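Local coordinates for putative iron binding protein (Bordetella pertussis Tohama I, PDB 1Y9U) that binds ferric iron through tyrosine side chains and, as a periplasmic solute-binding protein, probably delivers it to a transporter, at residues 100-105 with 259-264; 199-204 with 290-295; 270-275 with 284-289. All coordinates share one frame; numbering follows the deposited sequence.

Interaction 1: residues 100-105 with 259-264; sequences YALSLR and EYLVSE
Leu102, on strand 100-112, faces Leu261 and Val262 at the end of helix 251-261, and the backbones stay well apart, the closest CA pair being Leu102 with Val262 at 6.6 Å. The contact is therefore one of side chains, and it is small: 140 Å² is buried over both sides, 65 Å² of it on Leu102. That leucine points toward the helix end and uses both methyls. Its CD2 lies 3.6 Å from CG1 of Val262, where the two side chains meet at about a right angle, and 4.0 Å from CB of Leu261. The other branch is more distant, with Leu102 CD1 4.1 Å from Leu261 CD1. In Leu102 a chi1 of -62° sets CG beside the backbone N; chi2 of 178° extends CD1, and the other branch, CD2, turns toward Val262 and Leu261. Val262 CG1 also stands beside its own backbone N (chi1 -56°), which presents this methyl to the leucine. All three side chains are buried. Met60 of strand 58-62 touches both leucines, while Val262 rests on Leu84 and Val87 of helix 82-87. Polar atoms tie the same two elements together, since the side-chain amide of Gln267 donates to both Leu102 O and Leu261 O. On the strand, a classic beta bulge sets Leu102 and Ser103 opposite the single residue Ser240 of strand 237-245. The whole is a helix end packed on a mixed beta sheet, as in the alpha/beta fold of periplasmic binding proteins.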
ATOM      1  N   TYR A 100     -12.224   1.885  -4.982  1.00 13.33           N
ATOM      2  CA  TYR A 100     -11.300   1.591  -6.058  1.00 11.83           C
ATOM      3  C   TYR A 100      -9.853   1.841  -5.634  1.00 11.20           C
ATOM      4  O   TYR A 100      -9.565   2.892  -5.078  1.00 11.52           O
ATOM      5  CB  TYR A 100     -11.594   2.522  -7.227  1.00 12.70           C
ATOM      6  CG  TYR A 100     -12.871   2.240  -7.946  1.00 13.80           C
ATOM      7  CD1 TYR A 100     -14.046   2.870  -7.577  1.00 16.27           C
ATOM      8  CD2 TYR A 100     -12.891   1.362  -9.019  1.00 16.27           C
ATOM      9  CE1 TYR A 100     -15.241   2.593  -8.273  1.00 17.58           C
ATOM     10  CE2 TYR A 100     -14.056   1.092  -9.707  1.00 18.71           C
ATOM     11  CZ  TYR A 100     -15.201   1.701  -9.341  1.00 19.52           C
ATOM     12  OH  TYR A 100     -16.333   1.434 -10.075  1.00 22.51           O
ATOM     13  N   ALA A 101      -8.953   0.896  -5.908  1.00 10.77           N
ATOM     14  CA  ALA A 101      -7.516   1.143  -5.746  1.00 10.81           C
ATOM     15  C   ALA A 101      -7.032   2.170  -6.754  1.00 10.66           C
ATOM     16  O   ALA A 101      -7.477   2.196  -7.893  1.00 10.44           O
ATOM     17  CB  ALA A 101      -6.712  -0.142  -5.903  1.00  9.94           C
ATOM     18  N   LEU A 102      -6.108   3.010  -6.300  1.00  9.84           N
ATOM     19  CA  LEU A 102      -5.409   3.996  -7.122  1.00 10.31           C
ATOM     20  C   LEU A 102      -3.914   3.748  -7.243  1.00  9.55           C
ATOM     21  O   LEU A 102      -3.314   4.175  -8.235  1.00  9.65           O
ATOM     22  CB  LEU A 102      -5.648   5.401  -6.572  1.00 10.26           C
ATOM     23  CG  LEU A 102      -7.102   5.883  -6.552  1.00 10.40           C
ATOM     24  CD1 LEU A 102      -7.161   7.271  -5.930  1.00 11.14           C
ATOM     25  CD2 LEU A 102      -7.722   5.923  -7.945  1.00 11.31           C
ATOM     26  N   SER A 103      -3.308   3.052  -6.272  1.00  9.46           N
ATOM     27  CA  SER A 103      -1.913   2.664  -6.390  1.00  9.50           C
ATOM     28  C   SER A 103      -1.677   1.442  -5.532  1.00  9.62           C
ATOM     29  O   SER A 103      -2.475   1.135  -4.654  1.00 10.28           O
ATOM     30  CB  SER A 103      -0.990   3.786  -5.945  1.00  9.42           C
ATOM     31  OG  SER A 103      -1.116   4.001  -4.552  1.00 10.10           O
ATOM     32  N   LEU A 104      -0.577   0.747  -5.811  1.00  9.79           N
ATOM     33  CA  LEU A 104      -0.214  -0.497  -5.139  1.00 10.27           C
ATOM     34  C   LEU A 104       1.015  -0.282  -4.280  1.00 10.46           C
ATOM     35  O   LEU A 104       1.978   0.364  -4.713  1.00  9.98           O
ATOM     36  CB  LEU A 104       0.068  -1.622  -6.132  1.00 11.00           C
ATOM     37  CG  LEU A 104      -0.968  -1.793  -7.242  1.00 13.34           C
ATOM     38  CD1 LEU A 104      -0.566  -2.946  -8.148  1.00 14.19           C
ATOM     39  CD2 LEU A 104      -2.364  -1.996  -6.683  1.00 13.57           C
ATOM     40  N   ARG A 105       0.992  -0.881  -3.092  1.00 10.27           N
ATOM     41  CA  ARG A 105       2.048  -0.795  -2.080  1.00 10.47           C
ATOM     42  C   ARG A 105       2.490  -2.211  -1.748  1.00 10.18           C
ATOM     43  O   ARG A 105       1.970  -2.838  -0.834  1.00 10.08           O
ATOM     44  CB  ARG A 105       1.469  -0.081  -0.876  1.00 11.18           C
ATOM     45  CG  ARG A 105       1.181   1.395  -1.184  1.00 11.25           C
ATOM     46  CD  ARG A 105       0.219   2.047  -0.243  1.00 11.72           C
ATOM     47  NE  ARG A 105       0.634   2.000   1.150  1.00 12.60           N
ATOM     48  CZ  ARG A 105       1.335   2.937   1.779  1.00 13.79           C
ATOM     49  NH1 ARG A 105       1.750   4.041   1.186  1.00 13.14           N
ATOM     50  NH2 ARG A 105       1.620   2.760   3.050  1.00 15.73           N
ATOM     51  N   GLU A 259     -12.546   9.196 -12.012  1.00 11.56           N
ATOM     52  CA  GLU A 259     -12.149   8.676 -13.313  1.00 11.23           C
ATOM     53  C   GLU A 259     -10.837   9.316 -13.777  1.00 11.35           C
ATOM     54  O   GLU A 259      -9.990   8.656 -14.372  1.00 11.84           O
ATOM     55  CB  GLU A 259     -13.277   8.885 -14.352  1.00 11.31           C
ATOM     56  CG  GLU A 259     -14.477   8.002 -14.071  1.00 12.07           C
ATOM     57  CD  GLU A 259     -15.679   8.243 -14.961  1.00 13.22           C
ATOM     58  OE1 GLU A 259     -15.756   9.348 -15.548  1.00 16.11           O
ATOM     59  OE2 GLU A 259     -16.521   7.330 -15.066  1.00 13.58           O
ATOM     60  N   TYR A 260     -10.651  10.603 -13.510  1.00 11.08           N
ATOM     61  CA  TYR A 260      -9.395  11.276 -13.832  1.00 10.98           C
ATOM     62  C   TYR A 260      -8.219  10.627 -13.081  1.00 10.94           C
ATOM     63  O   TYR A 260      -7.137  10.453 -13.627  1.00 10.98           O
ATOM     64  CB  TYR A 260      -9.477  12.773 -13.485  1.00 11.82           C
ATOM     65  CG  TYR A 260      -8.141  13.456 -13.480  1.00 12.63           C
ATOM     66  CD1 TYR A 260      -7.489  13.751 -14.655  1.00 12.69           C
ATOM     67  CD2 TYR A 260      -7.501  13.752 -12.288  1.00 12.62           C
ATOM     68  CE1 TYR A 260      -6.263  14.363 -14.657  1.00 14.00           C
ATOM     69  CE2 TYR A 260      -6.280  14.365 -12.271  1.00 13.37           C
ATOM     70  CZ  TYR A 260      -5.647  14.669 -13.456  1.00 13.74           C
ATOM     71  OH  TYR A 260      -4.415  15.290 -13.455  1.00 16.19           O
ATOM     72  N   LEU A 261      -8.458  10.261 -11.834  1.00 10.85           N
ATOM     73  CA  LEU A 261      -7.396   9.711 -10.987  1.00 10.98           C
ATOM     74  C   LEU A 261      -6.857   8.368 -11.475  1.00 10.81           C
ATOM     75  O   LEU A 261      -5.727   8.008 -11.129  1.00 10.96           O
ATOM     76  CB  LEU A 261      -7.843   9.605  -9.520  1.00 11.44           C
ATOM     77  CG  LEU A 261      -7.999  10.946  -8.785  1.00 12.69           C
ATOM     78  CD1 LEU A 261      -8.688  10.757  -7.456  1.00 12.80           C
ATOM     79  CD2 LEU A 261      -6.685  11.656  -8.597  1.00 14.29           C
ATOM     80  N   VAL A 262      -7.621   7.654 -12.303  1.00 10.76           N
ATOM     81  CA  VAL A 262      -7.133   6.423 -12.962  1.00 11.04           C
ATOM     82  C   VAL A 262      -6.738   6.603 -14.432  1.00 10.65           C
ATOM     83  O   VAL A 262      -6.362   5.637 -15.091  1.00 10.83           O
ATOM     84  CB  VAL A 262      -8.124   5.246 -12.817  1.00 10.90           C
ATOM     85  CG1 VAL A 262      -8.388   5.009 -11.332  1.00 12.39           C
ATOM     86  CG2 VAL A 262      -9.387   5.461 -13.624  1.00 11.15           C
ATOM     87  N   SER A 263      -6.774   7.843 -14.928  1.00 10.95           N
ATOM     88  CA  SER A 263      -6.304   8.164 -16.268  1.00 10.48           C
ATOM     89  C   SER A 263      -4.785   8.009 -16.326  1.00 10.58           C
ATOM     90  O   SER A 263      -4.102   8.054 -15.295  1.00 10.64           O
ATOM     91  CB  SER A 263      -6.710   9.589 -16.657  1.00 10.46           C
ATOM     92  OG  SER A 263      -5.915  10.586 -16.021  1.00 11.34           O
ATOM     93  N   GLU A 264      -4.235   7.797 -17.518  1.00 10.50           N
ATOM     94  CA  GLU A 264      -2.802   7.608 -17.633  1.00 11.05           C
ATOM     95  C   GLU A 264      -2.007   8.826 -17.127  1.00 11.87           C
ATOM     96  O   GLU A 264      -1.091   8.660 -16.321  1.00 11.27           O
ATOM     97  CB  GLU A 264      -2.351   7.194 -19.043  1.00 11.86           C
ATOM     98  CG  GLU A 264      -0.842   7.030 -19.094  1.00 13.68           C
ATOM     99  CD  GLU A 264      -0.277   6.347 -20.319  1.00 15.62           C
ATOM    100  OE1 GLU A 264       0.962   6.466 -20.517  1.00 17.45           O
ATOM    101  OE2 GLU A 264      -1.029   5.664 -21.061  1.00 17.55           O
TER

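Interaction 2: residues 199-204 with 290-295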
ATOM      1  N   TYR A 199       8.193   0.972  -2.248  0.50 12.83           N
ATOM      2  CA  TYR A 199       8.287   2.553  -2.354  0.50 12.98           C
ATOM      3  C   TYR A 199       9.395   3.192  -1.464  0.50 13.48           C
ATOM      4  O   TYR A 199      10.013   4.221  -1.825  0.50 15.02           O
ATOM      5  CB  TYR A 199       6.912   3.358  -2.154  0.50 12.35           C
ATOM      6  CG  TYR A 199       6.263   3.274  -0.736  0.50 13.39           C
ATOM      7  CD1 TYR A 199       6.741   4.074   0.271  0.50 15.06           C
ATOM      8  CD2 TYR A 199       5.204   2.446  -0.440  0.50 14.86           C
ATOM      9  CE1 TYR A 199       6.212   4.046   1.532  0.50 16.16           C
ATOM     10  CE2 TYR A 199       4.688   2.401   0.893  0.50 13.68           C
ATOM     11  CZ  TYR A 199       5.194   3.225   1.808  0.50 14.42           C
ATOM     12  OH  TYR A 199       4.626   3.108   3.057  0.50 18.29           O
ATOM     13  N   TYR A 200       9.668   2.624  -0.304  1.00  9.98           N
ATOM     14  CA  TYR A 200      10.733   3.240   0.467  1.00  9.35           C
ATOM     15  C   TYR A 200      12.090   3.118  -0.240  1.00  9.00           C
ATOM     16  O   TYR A 200      12.960   3.980  -0.079  1.00  9.21           O
ATOM     17  CB  TYR A 200      10.880   2.652   1.846  1.00  8.80           C
ATOM     18  CG  TYR A 200       9.700   2.908   2.748  1.00  8.71           C
ATOM     19  CD1 TYR A 200       8.889   1.864   3.199  1.00  9.30           C
ATOM     20  CD2 TYR A 200       9.385   4.190   3.165  1.00  9.81           C
ATOM     21  CE1 TYR A 200       7.824   2.096   4.028  1.00 10.05           C
ATOM     22  CE2 TYR A 200       8.326   4.423   4.004  1.00 10.79           C
ATOM     23  CZ  TYR A 200       7.556   3.367   4.437  1.00 10.69           C
ATOM     24  OH  TYR A 200       6.491   3.618   5.268  1.00 14.01           O
ATOM     25  N   VAL A 201      12.268   2.065  -1.036  1.00  8.74           N
ATOM     26  CA  VAL A 201      13.479   1.880  -1.822  1.00  9.14           C
ATOM     27  C   VAL A 201      13.465   2.890  -2.980  1.00  8.70           C
ATOM     28  O   VAL A 201      14.516   3.411  -3.349  1.00  9.75           O
ATOM     29  CB  VAL A 201      13.621   0.432  -2.324  1.00  9.27           C
ATOM     30  CG1 VAL A 201      14.952   0.260  -3.074  1.00 10.44           C
ATOM     31  CG2 VAL A 201      13.498  -0.546  -1.174  1.00 10.56           C
ATOM     32  N   GLY A 202      12.292   3.195  -3.542  1.00  9.13           N
ATOM     33  CA  GLY A 202      12.151   4.305  -4.471  1.00  9.61           C
ATOM     34  C   GLY A 202      12.659   5.599  -3.853  1.00  9.26           C
ATOM     35  O   GLY A 202      13.424   6.334  -4.484  1.00 10.21           O
ATOM     36  N   HIS A 203      12.282   5.899  -2.610  1.00  9.24           N
ATOM     37  CA  HIS A 203      12.770   7.089  -1.923  1.00  9.65           C
ATOM     38  C   HIS A 203      14.267   7.039  -1.712  1.00  9.36           C
ATOM     39  O   HIS A 203      14.968   7.987  -2.035  1.00 11.32           O
ATOM     40  CB  HIS A 203      12.063   7.249  -0.582  1.00  9.95           C
ATOM     41  CG  HIS A 203      10.649   7.734  -0.699  1.00 10.57           C
ATOM     42  ND1 HIS A 203      10.335   9.041  -1.007  1.00 12.46           N
ATOM     43  CD2 HIS A 203       9.471   7.088  -0.572  1.00 12.22           C
ATOM     44  CE1 HIS A 203       9.025   9.174  -1.066  1.00 12.75           C
ATOM     45  NE2 HIS A 203       8.477   8.005  -0.809  1.00 12.11           N
ATOM     46  N   MET A 204      14.775   5.949  -1.167  1.00  9.20           N
ATOM     47  CA  MET A 204      16.176   5.902  -0.801  1.00  8.86           C
ATOM     48  C   MET A 204      17.132   5.938  -1.993  1.00  8.65           C
ATOM     49  O   MET A 204      18.124   6.669  -1.971  1.00  9.67           O
ATOM     50  CB  MET A 204      16.455   4.686   0.059  1.00  9.40           C
ATOM     51  CG  MET A 204      15.811   4.751   1.460  1.00  9.52           C
ATOM     52  SD  MET A 204      16.220   3.340   2.528  1.00 10.94           S
ATOM     53  CE  MET A 204      15.219   2.070   1.791  1.00 10.78           C
ATOM     54  N   ALA A 290      10.991   0.711 -11.777  1.00 11.42           N
ATOM     55  CA  ALA A 290      11.123  -0.180 -12.938  1.00 12.91           C
ATOM     56  C   ALA A 290      12.255  -1.189 -12.769  1.00 12.91           C
ATOM     57  O   ALA A 290      12.150  -2.318 -13.191  1.00 14.17           O
ATOM     58  CB  ALA A 290      11.325   0.633 -14.217  1.00 13.90           C
ATOM     59  N   SER A 291      13.328  -0.760 -12.110  1.00 12.80           N
ATOM     60  CA  SER A 291      14.501  -1.607 -11.893  1.00 13.33           C
ATOM     61  C   SER A 291      14.227  -2.800 -11.004  1.00 12.99           C
ATOM     62  O   SER A 291      15.002  -3.755 -10.985  1.00 14.79           O
ATOM     63  CB  SER A 291      15.684  -0.794 -11.340  1.00 13.63           C
ATOM     64  OG  SER A 291      15.589  -0.571  -9.944  1.00 14.30           O
ATOM     65  N   PHE A 292      13.112  -2.775 -10.270  1.00 12.72           N
ATOM     66  CA  PHE A 292      12.753  -3.911  -9.438  1.00 12.73           C
ATOM     67  C   PHE A 292      12.320  -5.128 -10.272  1.00 13.70           C
ATOM     68  O   PHE A 292      12.125  -6.209  -9.737  1.00 15.00           O
ATOM     69  CB  PHE A 292      11.632  -3.531  -8.464  1.00 11.76           C
ATOM     70  CG  PHE A 292      11.951  -2.373  -7.526  1.00 11.30           C
ATOM     71  CD1 PHE A 292      10.911  -1.695  -6.903  1.00 11.36           C
ATOM     72  CD2 PHE A 292      13.260  -1.985  -7.256  1.00 12.57           C
ATOM     73  CE1 PHE A 292      11.172  -0.628  -6.020  1.00 11.76           C
ATOM     74  CE2 PHE A 292      13.525  -0.915  -6.389  1.00 12.06           C
ATOM     75  CZ  PHE A 292      12.479  -0.246  -5.773  1.00 12.18           C
ATOM     76  N   GLY A 293      12.102  -4.919 -11.562  1.00 14.45           N
ATOM     77  CA  GLY A 293      11.753  -5.999 -12.472  1.00 15.23           C
ATOM     78  C   GLY A 293      10.254  -6.190 -12.539  1.00 15.34           C
ATOM     79  O   GLY A 293       9.498  -5.401 -12.004  1.00 14.55           O
ATOM     80  N   PRO A 294       9.807  -7.247 -13.198  1.00 16.08           N
ATOM     81  CA  PRO A 294       8.379  -7.449 -13.422  1.00 16.13           C
ATOM     82  C   PRO A 294       7.633  -7.712 -12.108  1.00 15.56           C
ATOM     83  O   PRO A 294       8.096  -8.465 -11.254  1.00 16.97           O
ATOM     84  CB  PRO A 294       8.358  -8.687 -14.333  1.00 16.70           C
ATOM     85  CG  PRO A 294       9.599  -9.383 -14.024  1.00 18.35           C
ATOM     86  CD  PRO A 294      10.616  -8.323 -13.794  1.00 17.12           C
ATOM     87  N   LEU A 295       6.501  -7.043 -11.942  1.00 14.62           N
ATOM     88  CA  LEU A 295       5.622  -7.238 -10.798  1.00 13.62           C
ATOM     89  C   LEU A 295       4.489  -8.190 -11.172  1.00 14.01           C
ATOM     90  O   LEU A 295       3.776  -7.945 -12.135  1.00 15.35           O
ATOM     91  CB  LEU A 295       5.033  -5.898 -10.334  1.00 13.35           C
ATOM     92  CG  LEU A 295       3.964  -5.950  -9.230  1.00 12.49           C
ATOM     93  CD1 LEU A 295       4.514  -6.467  -7.927  1.00 11.64           C
ATOM     94  CD2 LEU A 295       3.330  -4.577  -9.029  1.00 13.60           C
TER
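Phe292 carries this contact: 60 Å² of it is covered by helix 198-206, against 27 Å² of Val201 and 10 Å² of Gly202, in a total of 106 Å². The phenylalanine follows helix 287-291 and sends its ring end-on to the other helix, with CG beside the backbone N (chi1 -58°). Its far atom CZ does most of the touching. Val201 CB comes to 3.7 Å from Phe292 CZ, approaching the ring obliquely, and Val201 CG1 lies 3.8 Å from Phe292 CE2. This methyl is anti to the valine backbone N (chi1 -177°), a torsion that brings it alongside the end of the ring. Gly202 meets the ring with its backbone, its N lying at the edge near the ring plane, 4.1 Å from Phe292 CZ. Val222 of strand 220-223 touches both Val201 and Phe292, and Arg224 packs on Phe292 as well, so the junction is apolar with a charged side chain beside it. Just before Val201, Tyr199 and Tyr200 point away from Phe292. Although no iron is bound to this chain in the model, the contact thus packs the back of the helix whose two tyrosines, with Tyr143, bind Fe(3+): the tyrosine cluster of a ferric binding protein.

Interaction 3: residues 270-275 with 284-289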
ATOM      1  N   TYR A 270       0.626  10.360  -9.947  1.00 12.42           N
ATOM      2  CA  TYR A 270       0.087   9.851  -8.683  1.00 12.61           C
ATOM      3  C   TYR A 270       1.043   8.840  -8.057  1.00 14.06           C
ATOM      4  O   TYR A 270       1.354   8.914  -6.862  1.00 14.83           O
ATOM      5  CB  TYR A 270      -1.317   9.233  -8.888  1.00 13.60           C
ATOM      6  CG  TYR A 270      -2.002   8.812  -7.605  1.00 14.04           C
ATOM      7  CD1 TYR A 270      -2.926   9.641  -6.981  1.00 16.96           C
ATOM      8  CD2 TYR A 270      -1.755   7.574  -7.030  1.00 11.27           C
ATOM      9  CE1 TYR A 270      -3.540   9.274  -5.806  1.00 18.41           C
ATOM     10  CE2 TYR A 270      -2.354   7.209  -5.841  1.00 12.67           C
ATOM     11  CZ  TYR A 270      -3.244   8.054  -5.231  1.00 16.33           C
ATOM     12  OH  TYR A 270      -3.872   7.705  -4.050  1.00 17.84           O
ATOM     13  N   ALA A 271       1.501   7.901  -8.869  1.00 13.95           N
ATOM     14  CA  ALA A 271       2.363   6.827  -8.380  1.00 14.75           C
ATOM     15  C   ALA A 271       3.754   7.345  -8.151  1.00 16.03           C
ATOM     16  O   ALA A 271       4.363   7.015  -7.131  1.00 15.96           O
ATOM     17  CB  ALA A 271       2.377   5.649  -9.347  1.00 14.61           C
ATOM     18  N   GLN A 272       4.266   8.179  -9.052  1.00 17.20           N
ATOM     19  CA  GLN A 272       5.610   8.746  -8.904  1.00 18.94           C
ATOM     20  C   GLN A 272       5.745   9.515  -7.583  1.00 18.25           C
ATOM     21  O   GLN A 272       6.806   9.465  -6.944  1.00 18.39           O
ATOM     22  CB  GLN A 272       5.971   9.634 -10.107  1.00 19.46           C
ATOM     23  CG  GLN A 272       7.364  10.335 -10.068  1.00 23.21           C
ATOM     24  CD  GLN A 272       8.511   9.496 -10.671  1.00 26.87           C
ATOM     25  OE1 GLN A 272       9.674   9.615 -10.242  1.00 29.34           O
ATOM     26  NE2 GLN A 272       8.197   8.683 -11.677  1.00 28.43           N
ATOM     27  N   ALA A 273       4.673  10.169  -7.128  1.00 18.03           N
ATOM     28  CA  ALA A 273       4.763  11.049  -5.975  1.00 17.59           C
ATOM     29  C   ALA A 273       5.281  10.351  -4.721  1.00 16.53           C
ATOM     30  O   ALA A 273       6.060  10.967  -4.007  1.00 17.20           O
ATOM     31  CB  ALA A 273       3.437  11.707  -5.688  1.00 18.26           C
ATOM     32  N   ASN A 274       4.832   9.117  -4.426  1.00 14.31           N
ATOM     33  CA  ASN A 274       5.347   8.366  -3.270  1.00 13.64           C
ATOM     34  C   ASN A 274       6.068   7.103  -3.733  1.00 11.70           C
ATOM     35  O   ASN A 274       6.229   6.200  -2.941  1.00 11.46           O
ATOM     36  CB  ASN A 274       4.246   7.980  -2.243  1.00 14.16           C
ATOM     37  CG  ASN A 274       4.805   7.396  -0.935  1.00 14.72           C
ATOM     38  OD1 ASN A 274       5.770   7.918  -0.384  1.00 16.28           O
ATOM     39  ND2 ASN A 274       4.191   6.302  -0.444  1.00 13.97           N
ATOM     40  N   TYR A 275       6.502   7.053  -4.996  1.00 11.43           N
ATOM     41  CA  TYR A 275       7.231   5.928  -5.589  1.00 10.49           C
ATOM     42  C   TYR A 275       6.471   4.610  -5.487  1.00 10.20           C
ATOM     43  O   TYR A 275       7.062   3.563  -5.335  1.00 10.49           O
ATOM     44  CB  TYR A 275       8.631   5.800  -4.989  1.00 10.80           C
ATOM     45  CG  TYR A 275       9.484   6.999  -5.304  1.00 10.11           C
ATOM     46  CD1 TYR A 275       9.884   7.893  -4.317  1.00 11.83           C
ATOM     47  CD2 TYR A 275       9.903   7.239  -6.603  1.00 13.01           C
ATOM     48  CE1 TYR A 275      10.669   8.989  -4.626  1.00 12.96           C
ATOM     49  CE2 TYR A 275      10.660   8.330  -6.908  1.00 14.21           C
ATOM     50  CZ  TYR A 275      11.052   9.189  -5.934  1.00 14.72           C
ATOM     51  OH  TYR A 275      11.834  10.265  -6.291  1.00 18.19           O
ATOM     52  N   LYS A 284       4.080   4.730 -17.275  1.00 12.12           N
ATOM     53  CA  LYS A 284       5.525   4.878 -17.101  1.00 13.92           C
ATOM     54  C   LYS A 284       5.858   4.892 -15.615  1.00 14.36           C
ATOM     55  O   LYS A 284       5.291   5.672 -14.842  1.00 15.87           O
ATOM     56  CB  LYS A 284       6.026   6.166 -17.751  1.00 15.27           C
ATOM     57  CG  LYS A 284       7.521   6.417 -17.589  1.00 20.67           C
ATOM     58  CD  LYS A 284       8.363   5.613 -18.538  1.00 26.71           C
ATOM     59  CE  LYS A 284       9.811   6.142 -18.586  1.00 29.69           C
ATOM     60  NZ  LYS A 284      10.545   5.741 -19.830  1.00 32.40           N
ATOM     61  N   LEU A 285       6.797   4.028 -15.245  1.00 14.76           N
ATOM     62  CA  LEU A 285       7.237   3.918 -13.868  1.00 14.51           C
ATOM     63  C   LEU A 285       8.453   4.791 -13.608  1.00 14.23           C
ATOM     64  O   LEU A 285       9.273   5.027 -14.502  1.00 16.02           O
ATOM     65  CB  LEU A 285       7.651   2.474 -13.574  1.00 14.33           C
ATOM     66  CG  LEU A 285       6.604   1.382 -13.836  1.00 14.26           C
ATOM     67  CD1 LEU A 285       7.222   0.000 -13.640  1.00 14.65           C
ATOM     68  CD2 LEU A 285       5.383   1.530 -12.957  1.00 14.85           C
ATOM     69  N   ASP A 286       8.585   5.226 -12.362  1.00 14.03           N
ATOM     70  CA  ASP A 286       9.871   5.759 -11.896  1.00 13.33           C
ATOM     71  C   ASP A 286      10.981   4.758 -12.228  1.00 12.73           C
ATOM     72  O   ASP A 286      10.802   3.553 -12.087  1.00 12.10           O
ATOM     73  CB  ASP A 286       9.845   5.993 -10.399  1.00 13.58           C
ATOM     74  CG  ASP A 286      11.181   6.389  -9.885  1.00 14.28           C
ATOM     75  OD1 ASP A 286      11.588   7.539 -10.148  1.00 15.63           O
ATOM     76  OD2 ASP A 286      11.900   5.579  -9.272  1.00 13.86           O
ATOM     77  N   ALA A 287      12.158   5.262 -12.598  1.00 13.32           N
ATOM     78  CA  ALA A 287      13.238   4.406 -13.048  1.00 12.88           C
ATOM     79  C   ALA A 287      13.692   3.389 -11.986  1.00 12.22           C
ATOM     80  O   ALA A 287      13.997   2.271 -12.313  1.00 12.65           O
ATOM     81  CB  ALA A 287      14.431   5.241 -13.502  1.00 13.53           C
ATOM     82  N   VAL A 288      13.794   3.828 -10.737  1.00 11.94           N
ATOM     83  CA  VAL A 288      14.127   2.907  -9.652  1.00 11.42           C
ATOM     84  C   VAL A 288      13.044   1.821  -9.517  1.00 10.72           C
ATOM     85  O   VAL A 288      13.346   0.646  -9.435  1.00 10.59           O
ATOM     86  CB  VAL A 288      14.340   3.656  -8.323  1.00 11.34           C
ATOM     87  CG1 VAL A 288      14.563   2.668  -7.195  1.00 11.56           C
ATOM     88  CG2 VAL A 288      15.524   4.619  -8.437  1.00 11.93           C
ATOM     89  N   VAL A 289      11.785   2.229  -9.519  1.00 10.92           N
ATOM     90  CA  VAL A 289      10.700   1.259  -9.392  1.00 10.87           C
ATOM     91  C   VAL A 289      10.750   0.230 -10.553  1.00 11.01           C
ATOM     92  O   VAL A 289      10.611  -0.965 -10.345  1.00 11.41           O
ATOM     93  CB  VAL A 289       9.345   1.968  -9.310  1.00 10.43           C
ATOM     94  CG1 VAL A 289       8.190   0.930  -9.339  1.00 11.78           C
ATOM     95  CG2 VAL A 289       9.264   2.828  -8.061  1.00 10.78           C
TER
HETATM   96  O   HOH W   1      12.519  10.100  -9.024  1.00 30.84           O
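Tyr275 and Asp286 meet where a Schellman motif ends helix 264-273 and an N-cap begins helix 287-291; Tyr275, at positive phi, is the C-prime residue. The closer packing lies between the ring and the carboxylate. Asp286 OD1 is 3.5 Å from Tyr275 CE2, at the ring edge near its plane, and the ring and carboxylate planes are 68° apart. Asp286 CG stands anti to the backbone N (chi1 174°), which lets the carboxylate face both tyrosine and helix. Its OD2 accepts weak capping bonds from Val288 N and Val289 N, and a further bond from Asn206 ND2, so this oxygen serves three donors. Underneath, buried Val289 places CG2 3.6 Å from Tyr275 O, while its approach to the tyrosine side chain is looser, 4.3 Å from CG2 to CB. His203 meets the Tyr275 ring edge-to-face, joining the contact to the helix bearing the iron-binding tyrosines. Toward solvent the packing gives way to water and to partly exposed Gln272, whose chain bends at chi2 (89°) to cross Asp286 at about a right angle. The orientation of its amide is uncertain. At this margin one water bridges the two segments: it donates to Asp286 OD1 at 2.9 Å and pairs with Tyr275 OH at 2.8 Å.

Along the chain, interaction 1 closes before interaction 3 opens, and interaction 3 falls wholly between the two segments of interaction 2. The segments of interactions 1 and 2 alternate. Interactions 2 and 3 have centres about 8 Å apart and share helix 287-291; interaction 1 has its centre about 18 Å from that of interaction 2 and 13 Å from that of interaction 3. Helices 251-261 and 264-273, successive in sequence, carry interactions 1 and 3. His203 NE2 lies 2.7 Å from Asn274 OD1, a probable hydrogen bond between interactions 2 and 3, and Arg105 packs against Tyr199. Strand 100-112 thus extends from the packed helix end of interaction 1 to the iron-binding tyrosines.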